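PDB 2YJG: lactate racemase from Thermoanaerobacterium thermosaccharolyticum, which interconverts the D- and L-isomers of lactate with the help of a nickel-pincer cofactor derived from nicotinic acid mononucleotide. Local coordinates for residues A270-N284 with I412-K426. Numbering follows the deposited sequence.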
# COMPACT_ATOMS: atom_id res chain seq x y z
N ALA A 270 -31.28 17.61 7.40
CA ALA A 270 -30.63 18.77 6.75
C ALA A 270 -31.59 19.85 6.28
O ALA A 270 -31.14 20.95 5.99
CB ALA A 270 -29.79 18.27 5.61
N THR A 271 -32.90 19.57 6.16
CA THR A 271 -33.82 20.57 5.57
C THR A 271 -34.06 21.72 6.53
O THR A 271 -34.33 21.49 7.68
CB THR A 271 -35.13 19.96 5.08
OG1 THR A 271 -34.80 18.95 4.12
CG2 THR A 271 -36.06 21.02 4.42
N VAL A 272 -33.93 22.95 6.06
CA VAL A 272 -34.31 24.12 6.86
C VAL A 272 -35.29 24.94 6.05
O VAL A 272 -35.23 24.98 4.82
CB VAL A 272 -33.09 24.95 7.25
CG1 VAL A 272 -32.15 24.10 8.10
CG2 VAL A 272 -32.38 25.52 5.96
N ASN A 273 -36.23 25.58 6.74
CA ASN A 273 -37.30 26.32 6.10
C ASN A 273 -37.01 27.81 6.20
O ASN A 273 -36.89 28.34 7.33
CB ASN A 273 -38.65 25.95 6.76
CG ASN A 273 -38.95 24.45 6.70
OD1 ASN A 273 -39.01 23.76 7.73
ND2 ASN A 273 -39.13 23.95 5.50
N ALA A 274 -36.85 28.48 5.07
CA ALA A 274 -36.46 29.89 5.04
C ALA A 274 -37.57 30.83 4.54
O ALA A 274 -38.16 30.60 3.50
CB ALA A 274 -35.20 30.05 4.11
N LYS A 275 -37.86 31.90 5.28
CA LYS A 275 -38.60 33.04 4.76
C LYS A 275 -37.59 33.95 4.06
O LYS A 275 -36.67 34.51 4.70
CB LYS A 275 -39.33 33.82 5.87
CG LYS A 275 -39.70 35.26 5.42
CD LYS A 275 -40.81 35.93 6.30
CE LYS A 275 -41.22 37.31 5.68
NZ LYS A 275 -42.06 38.11 6.61
N PRO A 276 -37.74 34.14 2.75
CA PRO A 276 -36.61 34.85 2.14
C PRO A 276 -36.39 36.28 2.68
O PRO A 276 -37.35 37.01 3.02
CB PRO A 276 -36.89 34.81 0.65
CG PRO A 276 -38.03 33.78 0.45
CD PRO A 276 -38.78 33.75 1.77
N ALA A 277 -35.11 36.63 2.80
CA ALA A 277 -34.69 37.87 3.42
C ALA A 277 -33.85 38.65 2.45
O ALA A 277 -33.32 38.14 1.45
CB ALA A 277 -33.87 37.59 4.67
N ASP A 278 -33.71 39.93 2.76
CA ASP A 278 -32.90 40.80 1.95
C ASP A 278 -31.41 40.54 2.03
O ASP A 278 -30.70 40.89 1.06
CB ASP A 278 -33.12 42.24 2.37
CG ASP A 278 -34.24 42.83 1.66
OD1 ASP A 278 -34.06 43.16 0.46
OD2 ASP A 278 -35.30 42.97 2.30
N ILE A 279 -30.97 40.00 3.18
CA ILE A 279 -29.56 39.64 3.46
C ILE A 279 -29.51 38.23 4.06
O ILE A 279 -30.32 37.87 4.92
CB ILE A 279 -28.86 40.65 4.41
CG1 ILE A 279 -28.89 42.07 3.85
CG2 ILE A 279 -27.41 40.31 4.66
CD1 ILE A 279 -28.38 43.17 4.92
N VAL A 280 -28.57 37.43 3.57
CA VAL A 280 -28.28 36.16 4.14
C VAL A 280 -26.81 36.16 4.54
O VAL A 280 -25.97 36.66 3.76
CB VAL A 280 -28.50 35.04 3.11
CG1 VAL A 280 -28.15 33.75 3.70
CG2 VAL A 280 -29.94 35.05 2.51
N ILE A 281 -26.48 35.61 5.71
CA ILE A 281 -25.10 35.31 6.13
C ILE A 281 -24.92 33.84 6.22
O ILE A 281 -25.71 33.13 6.88
CB ILE A 281 -24.75 35.91 7.52
CG1 ILE A 281 -24.80 37.42 7.42
CG2 ILE A 281 -23.41 35.33 7.99
CD1 ILE A 281 -24.56 38.17 8.78
N THR A 282 -23.93 33.32 5.50
CA THR A 282 -23.66 31.88 5.57
C THR A 282 -22.13 31.59 5.46
O THR A 282 -21.31 32.53 5.52
CB THR A 282 -24.48 31.13 4.52
OG1 THR A 282 -24.48 29.74 4.80
CG2 THR A 282 -23.95 31.45 3.07
N SER A 283 -21.79 30.31 5.42
CA SER A 283 -20.38 29.89 5.35
C SER A 283 -20.27 28.67 4.47
O SER A 283 -21.28 28.11 4.03
CB SER A 283 -19.82 29.55 6.72
OG SER A 283 -20.14 28.24 7.06
N ASN A 284 -19.06 28.26 4.16
CA ASN A 284 -18.91 27.00 3.44
C ASN A 284 -18.41 25.89 4.32
O ASN A 284 -17.65 25.09 3.83
CB ASN A 284 -17.98 27.08 2.25
CG ASN A 284 -18.56 26.39 1.02
OD1 ASN A 284 -19.67 26.68 0.67
ND2 ASN A 284 -17.83 25.41 0.43
N ILE A 412 -32.32 39.53 8.46
CA ILE A 412 -31.21 38.79 7.91
C ILE A 412 -31.43 37.36 8.23
O ILE A 412 -31.71 36.99 9.39
CB ILE A 412 -29.86 39.19 8.59
CG1 ILE A 412 -29.57 40.67 8.44
CG2 ILE A 412 -28.67 38.37 8.05
CD1 ILE A 412 -28.50 41.17 9.45
N ASN A 413 -31.27 36.52 7.22
CA ASN A 413 -31.27 35.11 7.45
C ASN A 413 -29.85 34.67 7.78
O ASN A 413 -28.95 34.98 7.03
CB ASN A 413 -31.78 34.35 6.20
CG ASN A 413 -33.31 34.19 6.14
OD1 ASN A 413 -33.89 34.05 5.04
ND2 ASN A 413 -33.95 34.13 7.29
N VAL A 414 -29.65 33.88 8.84
CA VAL A 414 -28.31 33.34 9.19
C VAL A 414 -28.29 31.86 9.03
O VAL A 414 -29.06 31.14 9.67
CB VAL A 414 -27.89 33.70 10.67
CG1 VAL A 414 -26.46 33.15 10.98
CG2 VAL A 414 -27.93 35.24 10.86
N ILE A 415 -27.42 31.36 8.14
CA ILE A 415 -27.33 29.95 7.89
C ILE A 415 -25.87 29.61 8.23
O ILE A 415 -25.00 29.72 7.35
CB ILE A 415 -27.56 29.61 6.42
CG1 ILE A 415 -28.84 30.32 5.89
CG2 ILE A 415 -27.61 28.08 6.25
CD1 ILE A 415 -29.24 29.93 4.44
N PRO A 416 -25.60 29.20 9.48
CA PRO A 416 -24.18 29.15 9.86
C PRO A 416 -23.31 28.18 9.06
O PRO A 416 -22.15 28.49 8.81
CB PRO A 416 -24.19 28.78 11.35
CG PRO A 416 -25.69 28.90 11.81
CD PRO A 416 -26.54 28.94 10.60
N ASP A 417 -23.87 27.06 8.63
CA ASP A 417 -23.19 26.14 7.73
C ASP A 417 -23.99 25.92 6.43
O ASP A 417 -24.97 25.14 6.37
CB ASP A 417 -22.93 24.84 8.43
CG ASP A 417 -22.13 23.82 7.57
OD1 ASP A 417 -22.11 23.94 6.32
OD2 ASP A 417 -21.53 22.90 8.16
N GLY A 418 -23.59 26.66 5.41
CA GLY A 418 -24.24 26.67 4.12
C GLY A 418 -24.18 25.37 3.31
O GLY A 418 -25.00 25.15 2.42
N VAL A 419 -23.18 24.54 3.56
CA VAL A 419 -22.98 23.32 2.72
C VAL A 419 -23.68 22.11 3.24
O VAL A 419 -23.90 21.13 2.49
CB VAL A 419 -21.51 22.91 2.60
CG1 VAL A 419 -20.83 23.86 1.80
CG2 VAL A 419 -20.83 22.77 3.94
N SER A 420 -24.04 22.14 4.51
CA SER A 420 -24.73 21.05 5.17
C SER A 420 -26.28 21.03 5.08
O SER A 420 -26.89 20.06 5.50
CB SER A 420 -24.37 21.09 6.66
OG SER A 420 -24.95 22.24 7.31
N VAL A 421 -26.91 22.09 4.61
CA VAL A 421 -28.33 22.21 4.65
C VAL A 421 -28.97 22.09 3.26
O VAL A 421 -28.31 22.30 2.22
CB VAL A 421 -28.73 23.57 5.28
CG1 VAL A 421 -28.27 23.65 6.77
CG2 VAL A 421 -28.14 24.74 4.51
N ILE A 422 -30.28 21.82 3.29
CA ILE A 422 -31.16 21.90 2.14
C ILE A 422 -32.12 23.02 2.48
O ILE A 422 -32.98 22.86 3.37
CB ILE A 422 -31.96 20.58 1.91
CG1 ILE A 422 -30.99 19.42 1.60
CG2 ILE A 422 -32.98 20.67 0.79
CD1 ILE A 422 -31.66 18.12 1.89
N VAL A 423 -32.00 24.15 1.77
CA VAL A 423 -32.85 25.30 2.10
C VAL A 423 -34.16 25.19 1.28
O VAL A 423 -34.11 25.22 0.06
CB VAL A 423 -32.17 26.62 1.82
CG1 VAL A 423 -33.18 27.87 2.10
CG2 VAL A 423 -30.89 26.76 2.63
N ARG A 424 -35.29 25.14 1.99
CA ARG A 424 -36.58 25.08 1.41
C ARG A 424 -37.29 26.37 1.73
O ARG A 424 -37.32 26.77 2.88
CB ARG A 424 -37.29 23.90 2.03
CG ARG A 424 -38.70 23.61 1.54
CD ARG A 424 -39.55 23.16 2.75
NE ARG A 424 -40.97 22.88 2.48
CZ ARG A 424 -41.98 23.74 2.65
NH1 ARG A 424 -41.78 25.00 3.07
NH2 ARG A 424 -43.22 23.34 2.37
N GLU A 425 -37.81 27.04 0.70
CA GLU A 425 -38.62 28.25 0.84
C GLU A 425 -39.92 27.97 1.57
O GLU A 425 -40.68 27.05 1.21
CB GLU A 425 -38.92 28.85 -0.53
CG GLU A 425 -39.65 30.21 -0.51
CD GLU A 425 -39.52 30.96 -1.84
OE1 GLU A 425 -38.61 30.63 -2.63
OE2 GLU A 425 -40.32 31.89 -2.09
N LYS A 426 -40.20 28.80 2.57
CA LYS A 426 -41.27 28.54 3.54
C LYS A 426 -42.66 28.85 2.97
O LYS A 426 -43.57 28.03 3.15
CB LYS A 426 -41.00 29.38 4.80
CG LYS A 426 -41.83 29.06 6.00
CD LYS A 426 -41.41 29.94 7.16
CE LYS A 426 -40.23 29.35 7.92
NZ LYS A 426 -39.52 30.39 8.74
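V423 overlaps two residues of the neighbouring strand with its two methyls: CG1 presses on the CB of A274 at 3.6 Å, and CG2 meets CG2 of V272. With CG1 anti to the backbone N (chi1 176°), the branches part along the strand, one to each neighbour; the small A274 lets the valine come close. Here 271-274 and 422-425 pair as parallel strands, their axes turned 35° from each other, and R424 N reaches V272 O in a nearly straight bond of 2.8 Å. On the other face the CD1 of I422 comes beside OG1 of T271, a hydroxyl held by S267 O of the preceding helix.

In a second parallel pair, 279-283 with 412-415, backbone N-H and C=O groups alternate: N413 N donates to I279 O, I281 N to N413 O, and I415 N to I281 O. Branched aliphatic residues suit these buried strands: I281 CG1 packs against CG2 of I412 at 4.0 Å, and V280 CG1 against CD1 of I415. Further along, two hydroxyls add side-chain bonds to the backbone. T282 OG1, swung anti to its own amide (chi1 -165°), donates to I415 O at 2.6 Å in the carbonyl plane, and S283 OG donates to P416 O at 2.7 Å. A valine in place of T282 would probably leave I415 O without this donor, with a methyl where the hydroxyl now bonds. At G418 a CB would run into S283 O and T282 OG1, so glycine suits the place. Beyond it V419 CG1 rests on the amide of N284, whose ND2 and OD1 bond to L289 O and G299 N. N284 and V419 adjoin Q295 and K298, so this end probably borders the substrate site.

Strands 279-283 and 412-415 thus sit inside a parallel sheet between strands 22-25 and 311-316, with I279, I281 and I412 covered by helix 395-405, while 271-277, which leaves helix 257-270, pairs with 422-425 as a separate two-stranded sheet.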